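Local coordinates for CalS11 (Micromonospora echinospora, PDB 3TOS), which binds S-adenosyl-L-homocysteine, the demethylated form of the methyl donor, and probably acts as an O-methyltransferase in calicheamicin biosynthesis, at residues T110-V115 with Q127-V132; V104-F109 with G165-T170; L62-L67 with G92-Y97. All blocks are in the same frame, centred on the assembly; numbering follows the deposited sequence.

Interaction 1: T110-V115 with Q127-V132. With SAH (S-adenosyl-L-homocysteine), chain O.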
loop_
_atom_site.group_PDB
_atom_site.type_symbol
_atom_site.label_atom_id
_atom_site.label_comp_id
_atom_site.label_asym_id
_atom_site.label_seq_id
_atom_site.Cartn_x
_atom_site.Cartn_y
_atom_site.Cartn_z
ATOM N N THR B 110 -18.291 -39.001 -25.219
ATOM C CA THR B 110 -19.158 -40.179 -25.034
ATOM C C THR B 110 -19.207 -40.566 -23.566
ATOM O O THR B 110 -19.553 -41.707 -23.194
ATOM C CB THR B 110 -18.655 -41.384 -25.871
ATOM O OG1 THR B 110 -17.307 -41.678 -25.508
ATOM C CG2 THR B 110 -18.662 -41.048 -27.345
ATOM N N GLY B 111 -18.868 -39.626 -22.703
ATOM C CA GLY B 111 -18.966 -39.929 -21.281
ATOM C C GLY B 111 -17.745 -40.600 -20.709
ATOM O O GLY B 111 -16.778 -40.883 -21.422
ATOM N N PHE B 112 -17.778 -40.903 -19.422
ATOM C CA PHE B 112 -16.613 -41.566 -18.832
ATOM C C PHE B 112 -16.228 -42.835 -19.597
ATOM O O PHE B 112 -17.088 -43.679 -19.860
ATOM C CB PHE B 112 -16.933 -42.021 -17.380
ATOM C CG PHE B 112 -17.177 -40.922 -16.399
ATOM C CD1 PHE B 112 -16.515 -39.707 -16.448
ATOM C CD2 PHE B 112 -18.042 -41.166 -15.327
ATOM C CE1 PHE B 112 -16.762 -38.711 -15.510
ATOM C CE2 PHE B 112 -18.277 -40.169 -14.355
ATOM C CZ PHE B 112 -17.630 -38.945 -14.449
ATOM N N PRO B 113 -14.944 -43.022 -19.963
ATOM C CA PRO B 113 -14.617 -44.233 -20.750
ATOM C C PRO B 113 -14.361 -45.495 -19.913
ATOM O O PRO B 113 -14.467 -46.621 -20.428
ATOM C CB PRO B 113 -13.320 -43.840 -21.471
ATOM C CG PRO B 113 -12.663 -42.897 -20.472
ATOM C CD PRO B 113 -13.792 -42.092 -19.859
ATOM N N ASP B 114 -13.987 -45.284 -18.645
ATOM C CA ASP B 114 -13.834 -46.351 -17.653
ATOM C C ASP B 114 -13.843 -45.647 -16.326
ATOM O O ASP B 114 -13.703 -44.398 -16.293
ATOM C CB ASP B 114 -12.503 -47.087 -17.834
ATOM C CG ASP B 114 -11.345 -46.155 -18.068
ATOM O OD1 ASP B 114 -11.063 -45.228 -17.277
ATOM O OD2 ASP B 114 -10.729 -46.312 -19.104
ATOM N N VAL B 115 -14.040 -46.383 -15.234
ATOM C CA VAL B 115 -13.693 -45.759 -13.964
ATOM C C VAL B 115 -12.824 -46.656 -13.087
ATOM O O VAL B 115 -12.742 -47.864 -13.296
ATOM C CB VAL B 115 -14.972 -45.306 -13.171
ATOM C CG1 VAL B 115 -15.902 -44.462 -14.052
ATOM C CG2 VAL B 115 -15.751 -46.504 -12.618
ATOM N N GLN B 127 -19.248 -46.140 -16.667
ATOM C CA GLN B 127 -18.923 -45.862 -18.097
ATOM C C GLN B 127 -20.122 -45.228 -18.852
ATOM O O GLN B 127 -21.270 -45.681 -18.750
ATOM C CB GLN B 127 -18.463 -47.162 -18.795
ATOM C CG GLN B 127 -17.797 -46.986 -20.163
ATOM C CD GLN B 127 -18.735 -46.528 -21.312
ATOM O OE1 GLN B 127 -18.388 -45.617 -22.127
ATOM N NE2 GLN B 127 -19.877 -47.185 -21.429
ATOM N N GLY B 128 -19.837 -44.138 -19.550
ATOM C CA GLY B 128 -20.816 -43.446 -20.348
ATOM C C GLY B 128 -21.513 -42.291 -19.679
ATOM O O GLY B 128 -22.215 -41.554 -20.341
ATOM N N ARG B 129 -21.346 -42.138 -18.370
ATOM C CA ARG B 129 -21.964 -41.028 -17.658
ATOM C C ARG B 129 -21.450 -39.738 -18.274
ATOM O O ARG B 129 -20.254 -39.644 -18.576
ATOM C CB ARG B 129 -21.643 -41.057 -16.157
ATOM C CG ARG B 129 -22.215 -39.851 -15.427
ATOM C CD ARG B 129 -23.788 -40.056 -15.296
ATOM N NE ARG B 129 -24.501 -38.955 -14.644
ATOM C CZ ARG B 129 -25.786 -38.983 -14.295
ATOM N NH1 ARG B 129 -26.538 -40.060 -14.494
ATOM N NH2 ARG B 129 -26.333 -37.930 -13.697
ATOM N N PHE B 130 -22.357 -38.768 -18.495
ATOM C CA PHE B 130 -22.030 -37.495 -19.112
ATOM C C PHE B 130 -21.874 -37.521 -20.646
ATOM O O PHE B 130 -21.437 -36.515 -21.232
ATOM C CB PHE B 130 -20.836 -36.735 -18.496
ATOM C CG PHE B 130 -20.970 -36.396 -17.046
ATOM C CD1 PHE B 130 -21.971 -35.559 -16.588
ATOM C CD2 PHE B 130 -20.022 -36.855 -16.155
ATOM C CE1 PHE B 130 -22.088 -35.252 -15.237
ATOM C CE2 PHE B 130 -20.108 -36.552 -14.808
ATOM C CZ PHE B 130 -21.153 -35.723 -14.342
ATOM N N ALA B 131 -22.206 -38.641 -21.295
ATOM C CA ALA B 131 -22.220 -38.713 -22.758
ATOM C C ALA B 131 -23.061 -37.553 -23.335
ATOM O O ALA B 131 -24.117 -37.210 -22.783
ATOM C CB ALA B 131 -22.816 -39.993 -23.238
ATOM N N VAL B 132 -22.605 -36.975 -24.451
ATOM C CA VAL B 132 -23.411 -36.044 -25.169
ATOM C C VAL B 132 -23.749 -36.700 -26.525
ATOM O O VAL B 132 -23.165 -37.703 -26.900
ATOM C CB VAL B 132 -22.683 -34.679 -25.324
ATOM C CG1 VAL B 132 -22.382 -34.102 -23.911
ATOM C CG2 VAL B 132 -21.390 -34.827 -26.086
HETATM N N SAH O . -16.862 -28.872 -17.895
HETATM C CA SAH O . -18.247 -29.400 -18.116
HETATM C CB SAH O . -18.548 -30.645 -17.298
HETATM C CG SAH O . -17.673 -31.844 -17.716
HETATM S SD SAH O . -18.396 -33.353 -17.106
HETATM C C SAH O . -19.204 -28.284 -17.701
HETATM O O SAH O . -20.457 -28.440 -17.823
HETATM O OXT SAH O . -18.780 -27.175 -17.353
HETATM C "C5'" SAH O . -17.001 -34.491 -17.088
HETATM C "C4'" SAH O . -16.410 -34.800 -18.505
HETATM O "O4'" SAH O . -15.150 -35.467 -18.339
HETATM C "C3'" SAH O . -17.330 -35.785 -19.242
HETATM O "O3'" SAH O . -17.853 -35.174 -20.448
HETATM C "C2'" SAH O . -16.419 -36.974 -19.493
HETATM O "O2'" SAH O . -16.631 -37.654 -20.747
HETATM C "C1'" SAH O . -15.014 -36.328 -19.432
HETATM N N9 SAH O . -13.955 -37.319 -19.123
HETATM C C8 SAH O . -13.794 -38.044 -17.985
HETATM N N7 SAH O . -12.732 -38.864 -18.196
HETATM C C5 SAH O . -12.241 -38.679 -19.439
HETATM C C6 SAH O . -11.135 -39.252 -20.215
HETATM N N6 SAH O . -10.391 -40.257 -19.698
HETATM N N1 SAH O . -10.949 -38.752 -21.462
HETATM C C2 SAH O . -11.726 -37.749 -21.972
HETATM N N3 SAH O . -12.801 -37.223 -21.344
HETATM C C4 SAH O . -13.026 -37.641 -20.049
HETATM O O HOH W 1 -19.130 -36.638 -22.802
#

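Interaction 2: V104-F109 with G165-T170. With SAH (S-adenosyl-L-homocysteine), chain O.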
loop_
_atom_site.group_PDB
_atom_site.type_symbol
_atom_site.label_atom_id
_atom_site.label_comp_id
_atom_site.label_asym_id
_atom_site.label_seq_id
_atom_site.Cartn_x
_atom_site.Cartn_y
_atom_site.Cartn_z
ATOM N N VAL B 104 -8.519 -25.019 -25.919
ATOM C CA VAL B 104 -8.439 -26.435 -26.339
ATOM C C VAL B 104 -9.284 -27.225 -25.361
ATOM O O VAL B 104 -9.033 -27.194 -24.144
ATOM C CB VAL B 104 -6.982 -26.999 -26.354
ATOM C CG1 VAL B 104 -6.959 -28.304 -27.039
ATOM C CG2 VAL B 104 -6.051 -25.971 -27.055
ATOM N N GLY B 105 -10.308 -27.890 -25.881
ATOM C CA GLY B 105 -11.197 -28.691 -25.031
ATOM C C GLY B 105 -11.045 -30.160 -25.343
ATOM O O GLY B 105 -11.118 -30.573 -26.472
ATOM N N PHE B 106 -10.793 -30.962 -24.317
ATOM C CA PHE B 106 -10.589 -32.407 -24.491
ATOM C C PHE B 106 -11.735 -33.167 -23.851
ATOM O O PHE B 106 -12.085 -32.925 -22.677
ATOM C CB PHE B 106 -9.280 -32.905 -23.795
ATOM C CG PHE B 106 -8.019 -32.282 -24.302
ATOM C CD1 PHE B 106 -7.599 -31.024 -23.843
ATOM C CD2 PHE B 106 -7.189 -32.980 -25.200
ATOM C CE1 PHE B 106 -6.370 -30.457 -24.316
ATOM C CE2 PHE B 106 -5.991 -32.395 -25.678
ATOM C CZ PHE B 106 -5.592 -31.150 -25.244
ATOM N N ASP B 107 -12.299 -34.134 -24.569
ATOM C CA ASP B 107 -13.309 -35.009 -23.980
ATOM C C ASP B 107 -13.436 -36.220 -24.892
ATOM O O ASP B 107 -13.096 -36.138 -26.084
ATOM C CB ASP B 107 -14.685 -34.265 -23.918
ATOM C CG ASP B 107 -15.592 -34.788 -22.848
ATOM O OD1 ASP B 107 -15.946 -36.004 -22.849
ATOM O OD2 ASP B 107 -15.984 -33.991 -21.994
ATOM N N THR B 108 -13.967 -37.327 -24.398
ATOM C CA THR B 108 -14.400 -38.409 -25.271
ATOM C C THR B 108 -15.642 -37.979 -26.049
ATOM O O THR B 108 -15.864 -38.433 -27.189
ATOM C CB THR B 108 -14.831 -39.644 -24.465
ATOM O OG1 THR B 108 -15.833 -39.224 -23.547
ATOM C CG2 THR B 108 -13.655 -40.276 -23.676
ATOM N N PHE B 109 -16.432 -37.085 -25.429
ATOM C CA PHE B 109 -17.799 -36.724 -25.864
ATOM C C PHE B 109 -18.734 -37.900 -25.831
ATOM O O PHE B 109 -19.861 -37.794 -26.286
ATOM C CB PHE B 109 -17.803 -35.946 -27.192
ATOM C CG PHE B 109 -17.064 -34.647 -27.104
ATOM C CD1 PHE B 109 -17.697 -33.527 -26.533
ATOM C CD2 PHE B 109 -15.724 -34.543 -27.558
ATOM C CE1 PHE B 109 -17.019 -32.302 -26.456
ATOM C CE2 PHE B 109 -15.040 -33.333 -27.496
ATOM C CZ PHE B 109 -15.672 -32.218 -26.909
ATOM N N GLY B 165 -11.473 -37.887 -27.718
ATOM C CA GLY B 165 -10.918 -39.168 -27.305
ATOM C C GLY B 165 -10.509 -39.180 -25.842
ATOM O O GLY B 165 -10.797 -38.242 -25.081
ATOM N N ASP B 166 -9.847 -40.271 -25.424
ATOM C CA ASP B 166 -9.419 -40.412 -24.028
ATOM C C ASP B 166 -8.189 -39.576 -23.784
ATOM O O ASP B 166 -7.191 -39.731 -24.499
ATOM C CB ASP B 166 -9.122 -41.887 -23.827
ATOM C CG ASP B 166 -8.828 -42.234 -22.420
ATOM O OD1 ASP B 166 -8.348 -41.405 -21.630
ATOM O OD2 ASP B 166 -9.150 -43.366 -22.049
ATOM N N VAL B 167 -8.254 -38.663 -22.806
ATOM C CA VAL B 167 -7.125 -37.736 -22.486
ATOM C C VAL B 167 -5.831 -38.444 -22.210
ATOM O O VAL B 167 -4.746 -37.854 -22.407
ATOM C CB VAL B 167 -7.423 -36.728 -21.337
ATOM C CG1 VAL B 167 -8.534 -35.707 -21.758
ATOM C CG2 VAL B 167 -7.768 -37.443 -20.038
ATOM N N ARG B 168 -5.881 -39.680 -21.748
ATOM C CA ARG B 168 -4.634 -40.438 -21.517
ATOM C C ARG B 168 -3.800 -40.547 -22.788
ATOM O O ARG B 168 -2.552 -40.587 -22.742
ATOM C CB ARG B 168 -4.924 -41.825 -20.938
ATOM C CG ARG B 168 -5.485 -41.712 -19.530
ATOM C CD ARG B 168 -5.953 -43.034 -18.962
ATOM N NE ARG B 168 -7.273 -43.323 -19.471
ATOM C CZ ARG B 168 -8.145 -44.129 -18.883
ATOM N NH1 ARG B 168 -7.867 -44.728 -17.723
ATOM N NH2 ARG B 168 -9.302 -44.314 -19.453
ATOM N N GLU B 169 -4.496 -40.563 -23.926
ATOM C CA GLU B 169 -3.811 -40.603 -25.251
ATOM C C GLU B 169 -3.746 -39.233 -25.919
ATOM O O GLU B 169 -2.717 -38.843 -26.536
ATOM C CB GLU B 169 -4.512 -41.619 -26.163
ATOM C CG GLU B 169 -4.188 -43.075 -25.836
ATOM C CD GLU B 169 -4.701 -43.627 -24.458
ATOM O OE1 GLU B 169 -5.934 -43.707 -24.191
ATOM O OE2 GLU B 169 -3.837 -44.059 -23.654
ATOM N N THR B 170 -4.873 -38.505 -25.864
ATOM C CA THR B 170 -4.998 -37.321 -26.716
ATOM C C THR B 170 -4.229 -36.132 -26.147
ATOM O O THR B 170 -3.838 -35.268 -26.906
ATOM C CB THR B 170 -6.456 -36.904 -26.890
ATOM O OG1 THR B 170 -6.991 -36.571 -25.611
ATOM C CG2 THR B 170 -7.296 -38.023 -27.506
HETATM N N SAH O . -16.862 -28.872 -17.895
HETATM C CA SAH O . -18.247 -29.400 -18.116
HETATM C CB SAH O . -18.548 -30.645 -17.298
HETATM C CG SAH O . -17.673 -31.844 -17.716
HETATM S SD SAH O . -18.396 -33.353 -17.106
HETATM C C SAH O . -19.204 -28.284 -17.701
HETATM O O SAH O . -20.457 -28.440 -17.823
HETATM O OXT SAH O . -18.780 -27.175 -17.353
HETATM C "C5'" SAH O . -17.001 -34.491 -17.088
HETATM C "C4'" SAH O . -16.410 -34.800 -18.505
HETATM O "O4'" SAH O . -15.150 -35.467 -18.339
HETATM C "C3'" SAH O . -17.330 -35.785 -19.242
HETATM O "O3'" SAH O . -17.853 -35.174 -20.448
HETATM C "C2'" SAH O . -16.419 -36.974 -19.493
HETATM O "O2'" SAH O . -16.631 -37.654 -20.747
HETATM C "C1'" SAH O . -15.014 -36.328 -19.432
HETATM N N9 SAH O . -13.955 -37.319 -19.123
HETATM C C8 SAH O . -13.794 -38.044 -17.985
HETATM N N7 SAH O . -12.732 -38.864 -18.196
HETATM C C5 SAH O . -12.241 -38.679 -19.439
HETATM C C6 SAH O . -11.135 -39.252 -20.215
HETATM N N6 SAH O . -10.391 -40.257 -19.698
HETATM N N1 SAH O . -10.949 -38.752 -21.462
HETATM C C2 SAH O . -11.726 -37.749 -21.972
HETATM N N3 SAH O . -12.801 -37.223 -21.344
HETATM C C4 SAH O . -13.026 -37.641 -20.049
#

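Interaction 3: L62-L67 with G92-Y97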
loop_
_atom_site.group_PDB
_atom_site.type_symbol
_atom_site.label_atom_id
_atom_site.label_comp_id
_atom_site.label_asym_id
_atom_site.label_seq_id
_atom_site.Cartn_x
_atom_site.Cartn_y
_atom_site.Cartn_z
ATOM N N LEU B 62 -10.684 -16.691 -12.982
ATOM C CA LEU B 62 -9.476 -17.452 -13.382
ATOM C C LEU B 62 -8.837 -16.846 -14.633
ATOM O O LEU B 62 -7.597 -16.646 -14.680
ATOM C CB LEU B 62 -9.801 -18.921 -13.671
ATOM C CG LEU B 62 -10.334 -19.702 -12.452
ATOM C CD1 LEU B 62 -10.696 -21.104 -12.945
ATOM C CD2 LEU B 62 -9.271 -19.852 -11.288
ATOM N N TYR B 63 -9.663 -16.462 -15.607
ATOM C CA TYR B 63 -9.124 -15.898 -16.842
ATOM C C TYR B 63 -8.395 -14.592 -16.550
ATOM O O TYR B 63 -7.298 -14.321 -17.048
ATOM C CB TYR B 63 -10.254 -15.671 -17.854
ATOM C CG TYR B 63 -9.833 -15.449 -19.314
ATOM C CD1 TYR B 63 -8.582 -14.908 -19.658
ATOM C CD2 TYR B 63 -10.612 -15.904 -20.337
ATOM C CE1 TYR B 63 -8.202 -14.739 -20.952
ATOM C CE2 TYR B 63 -10.204 -15.753 -21.652
ATOM C CZ TYR B 63 -9.070 -15.111 -21.958
ATOM O OH TYR B 63 -8.730 -14.989 -23.294
ATOM N N ARG B 64 -9.000 -13.736 -15.724
ATOM C CA ARG B 64 -8.338 -12.475 -15.390
ATOM C C ARG B 64 -6.968 -12.663 -14.742
ATOM O O ARG B 64 -6.090 -11.836 -14.905
ATOM C CB ARG B 64 -9.233 -11.626 -14.491
ATOM C CG ARG B 64 -10.388 -10.999 -15.276
ATOM C CD ARG B 64 -11.144 -10.021 -14.377
ATOM N NE ARG B 64 -11.966 -10.676 -13.353
ATOM C CZ ARG B 64 -11.746 -10.661 -12.035
ATOM N NH1 ARG B 64 -10.660 -10.077 -11.525
ATOM N NH2 ARG B 64 -12.598 -11.288 -11.219
ATOM N N GLN B 65 -6.785 -13.773 -14.043
ATOM C CA GLN B 65 -5.485 -14.035 -13.398
ATOM C C GLN B 65 -4.382 -14.431 -14.346
ATOM O O GLN B 65 -3.208 -14.349 -13.953
ATOM C CB GLN B 65 -5.593 -15.097 -12.284
ATOM C CG GLN B 65 -6.336 -14.462 -11.068
ATOM C CD GLN B 65 -6.290 -15.313 -9.801
ATOM O OE1 GLN B 65 -5.266 -15.888 -9.459
ATOM N NE2 GLN B 65 -7.418 -15.402 -9.114
ATOM N N VAL B 66 -4.715 -14.803 -15.598
ATOM C CA VAL B 66 -3.668 -15.179 -16.567
ATOM C C VAL B 66 -3.589 -14.214 -17.773
ATOM O O VAL B 66 -2.932 -14.509 -18.793
ATOM C CB VAL B 66 -3.867 -16.658 -17.074
ATOM C CG1 VAL B 66 -3.861 -17.654 -15.895
ATOM C CG2 VAL B 66 -5.162 -16.815 -17.932
ATOM N N LEU B 67 -4.204 -13.037 -17.667
ATOM C CA LEU B 67 -4.137 -12.077 -18.767
ATOM C C LEU B 67 -2.674 -11.623 -18.975
ATOM O O LEU B 67 -2.331 -11.170 -20.068
ATOM C CB LEU B 67 -5.030 -10.863 -18.453
ATOM C CG LEU B 67 -6.509 -11.251 -18.670
ATOM C CD1 LEU B 67 -7.316 -10.020 -18.334
ATOM C CD2 LEU B 67 -6.867 -11.762 -20.131
ATOM N N GLY B 92 -12.856 -12.555 -26.163
ATOM C CA GLY B 92 -13.237 -11.355 -26.947
ATOM C C GLY B 92 -13.198 -10.121 -26.041
ATOM O O GLY B 92 -12.700 -9.038 -26.441
ATOM N N VAL B 93 -13.773 -10.230 -24.839
ATOM C CA VAL B 93 -13.722 -9.097 -23.936
ATOM C C VAL B 93 -12.305 -8.600 -23.623
ATOM O O VAL B 93 -12.037 -7.373 -23.689
ATOM C CB VAL B 93 -14.403 -9.440 -22.580
ATOM C CG1 VAL B 93 -14.317 -8.308 -21.641
ATOM C CG2 VAL B 93 -15.904 -9.848 -22.850
ATOM N N TYR B 94 -11.396 -9.528 -23.314
ATOM C CA TYR B 94 -10.093 -9.091 -22.749
ATOM C C TYR B 94 -8.942 -9.079 -23.752
ATOM O O TYR B 94 -7.952 -8.386 -23.560
ATOM C CB TYR B 94 -9.680 -10.042 -21.622
ATOM C CG TYR B 94 -10.594 -9.997 -20.428
ATOM C CD1 TYR B 94 -10.853 -8.785 -19.769
ATOM C CD2 TYR B 94 -11.220 -11.154 -19.976
ATOM C CE1 TYR B 94 -11.688 -8.736 -18.636
ATOM C CE2 TYR B 94 -12.102 -11.114 -18.857
ATOM C CZ TYR B 94 -12.319 -9.890 -18.211
ATOM O OH TYR B 94 -13.132 -9.788 -17.137
ATOM N N GLU B 95 -9.054 -9.877 -24.828
ATOM C CA GLU B 95 -7.883 -10.142 -25.722
ATOM C C GLU B 95 -8.159 -10.111 -27.229
ATOM O O GLU B 95 -7.857 -11.064 -27.959
ATOM C CB GLU B 95 -7.240 -11.445 -25.337
ATOM C CG GLU B 95 -6.662 -11.438 -23.941
ATOM C CD GLU B 95 -5.818 -12.659 -23.734
ATOM O OE1 GLU B 95 -6.357 -13.803 -23.710
ATOM O OE2 GLU B 95 -4.585 -12.475 -23.554
ATOM N N PRO B 96 -8.761 -9.010 -27.708
ATOM C CA PRO B 96 -8.992 -8.885 -29.154
ATOM C C PRO B 96 -7.733 -9.111 -29.962
ATOM O O PRO B 96 -7.791 -9.610 -31.096
ATOM C CB PRO B 96 -9.507 -7.443 -29.303
ATOM C CG PRO B 96 -9.091 -6.741 -28.062
ATOM C CD PRO B 96 -9.121 -7.773 -26.981
ATOM N N TYR B 97 -6.578 -8.691 -29.419
ATOM C CA TYR B 97 -5.371 -8.709 -30.240
ATOM C C TYR B 97 -4.460 -9.906 -29.970
ATOM O O TYR B 97 -3.294 -9.900 -30.373
ATOM C CB TYR B 97 -4.610 -7.404 -30.048
ATOM C CG TYR B 97 -5.419 -6.173 -30.385
ATOM C CD1 TYR B 97 -6.083 -6.057 -31.627
ATOM C CD2 TYR B 97 -5.522 -5.116 -29.474
ATOM C CE1 TYR B 97 -6.791 -4.923 -31.940
ATOM C CE2 TYR B 97 -6.233 -3.946 -29.794
ATOM C CZ TYR B 97 -6.855 -3.861 -31.035
ATOM O OH TYR B 97 -7.527 -2.705 -31.383
HETATM O O HOH W 2 -3.868 -10.419 -22.094
#

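Interaction 1: T110-V115 with Q127-V132
Phe112 and Phe130 meet in an offset edge-to-face pair: the edge of Phe130 is turned toward the face of Phe112, with the ring planes 87° apart and Phe112 CZ 3.5 Å from Phe130 CE2. A chi1 of -66° swings the Phe112 ring beside its own backbone N, which brings CZ to Phe130. Each ring also touches S-adenosyl-L-homocysteine. Phe112 CD1 lies 3.5 Å from SAH C8, which sits at the edge of that ring. SAH SD lies toward the rim of one face of Phe130 and, in the conformer given, Arg129 CG toward the rim of the opposite face. Pro113 CG, also in one of two conformers, comes within 3.6 Å of SAH N6.

Two backbone bonds fasten the arms together. Phe112 N donates to Arg129 O over 2.9 Å, and Gly128 N reaches a lone pair of Phe112 O at 2.8 Å. Gly111 takes backbone angles that suit glycine, and a CB would also run into Gly128 O and Arg129 O. A water accepts from Gly111 N, donates to Phe130 O, 2.8 Å away, and bonds to SAH O3'. Leu192 packs against Phe112, and bound glutamate touches Phe130. Two arms of the long loop between strand 103-107 and helix 136-148, the second shaped by a type II turn from Gly128 to Ala131, thus wall the adenine, ribose and sulfur in the cofactor pocket of a Rossmann-like methyltransferase domain.

Interaction 2: V104-F109 with G165-T170
Asp107 O, at the end of strand 103-107, accepts a hydrogen bond from Gly165 N at 2.9 Å, the donor lying 34° out of the carbonyl plane. Gly165 has backbone angles that call for glycine, and the chain then passes through Asp166, the N-cap of helix 167-177. Asp166 OD1 accepts from Arg168 N, the capping bond.

Between strand and helix, Phe106 CB packs on Val167 CG1 at 3.5 Å, and Thr170 OG1 comes to the edge of the Phe106 ring, 3.6 Å from CD2. Two carboxylates serve the cofactor. In Asp107 a CG anti to the backbone N (chi1 -155°) carries the carboxylate off toward the ribose, where OD1 takes SAH O2' at 2.8 Å and OD2 takes SAH O3' at 2.7 Å; OD1 also accepts from Phe109 N, closing an Asx turn, while Val78 and Arg79 donate their backbone N-H groups to OD2. At the adenine, SAH N6 gives Asp166 OD1 a nearly straight bond of 3.0 Å (169° at the hydrogen), and Val167 N donates to SAH N1 over 3.0 Å. Arg168 grips the Asp166 carboxylate side-on through NE and NH2, and makes a further salt bridge to Glu194. With an alanine at Asp166, the adenine amino group would probably lose its acceptor, Arg168 one of its carboxylate partners, and the helix its cap.

Adenine is thus read by one acceptor and one donor, a pairing that suits its amino group and N1, while the acidic residue ending the strand holds both ribose hydroxyls, as in many Rossmann-like methyltransferases.

Interaction 3: L62-L67 with G92-Y97
Tyr63 OH donates a hydrogen bond of 2.7 Å to Glu95 OE1, meeting the anti lone pair, the one turned away from the other carboxylate oxygen. The ring and carboxylate planes stand 83° apart, and OE1 lies at the ring's edge. The same oxygen also carries a salt bridge to Arg101, and OE2 is held by Asn98. A water adds a second polar link, donating to Leu67 O at 2.7 Å and to Glu95 OE2 at 2.6 Å.

Aromatic contacts centre on Tyr94, whose edge points at the face of Tyr63 with ring centroids 5.9 Å apart. Over one face of Tyr94 comes Leu67 CD1 in a CH-pi contact, 4.3 Å from the ring centroid.

The van der Waals contacts complete the group. Leu67 CD2 packs on Tyr94 CB at 3.6 Å and also meets Glu95 CG. The aliphatic part of Arg64 passes the phenol end of Tyr94, Arg64 CG lying 3.7 Å from Tyr94 CZ; Asp60 binds both Arg64 NE and the Tyr94 hydroxyl. Leu57 of a neighbouring subunit packs on Tyr94.

Far from the cofactor, this joins the C-terminal ends of helices 50-65 and 82-94, two helices that flank strand 72-76 in sequence in the alpha/beta Rossmann-like fold.

Interactions 1 and 2 line adjoining parts of the cofactor pocket, their centres 12 Å apart. The loop contact of interaction 1 is nested in sequence inside the larger loop closed by interaction 2, and S-adenosyl-L-homocysteine touches both. They also join directly: Val132 CG2 packs against Phe109 O at 3.3 Å and, in the conformers given, Pro113 lies against Asp166 and Arg168, while Asp114 OD2 comes to an implausibly short 2.5 Å from Arg168 NH2, a doubtful salt bridge. Interaction 3 touches neither, its nearest atoms about 10 Å from interaction 2 and about 18 Å from interaction 1. Its link to the site is through the chain: helix 82-94 leads into strand 103-107, which ends in interaction 2.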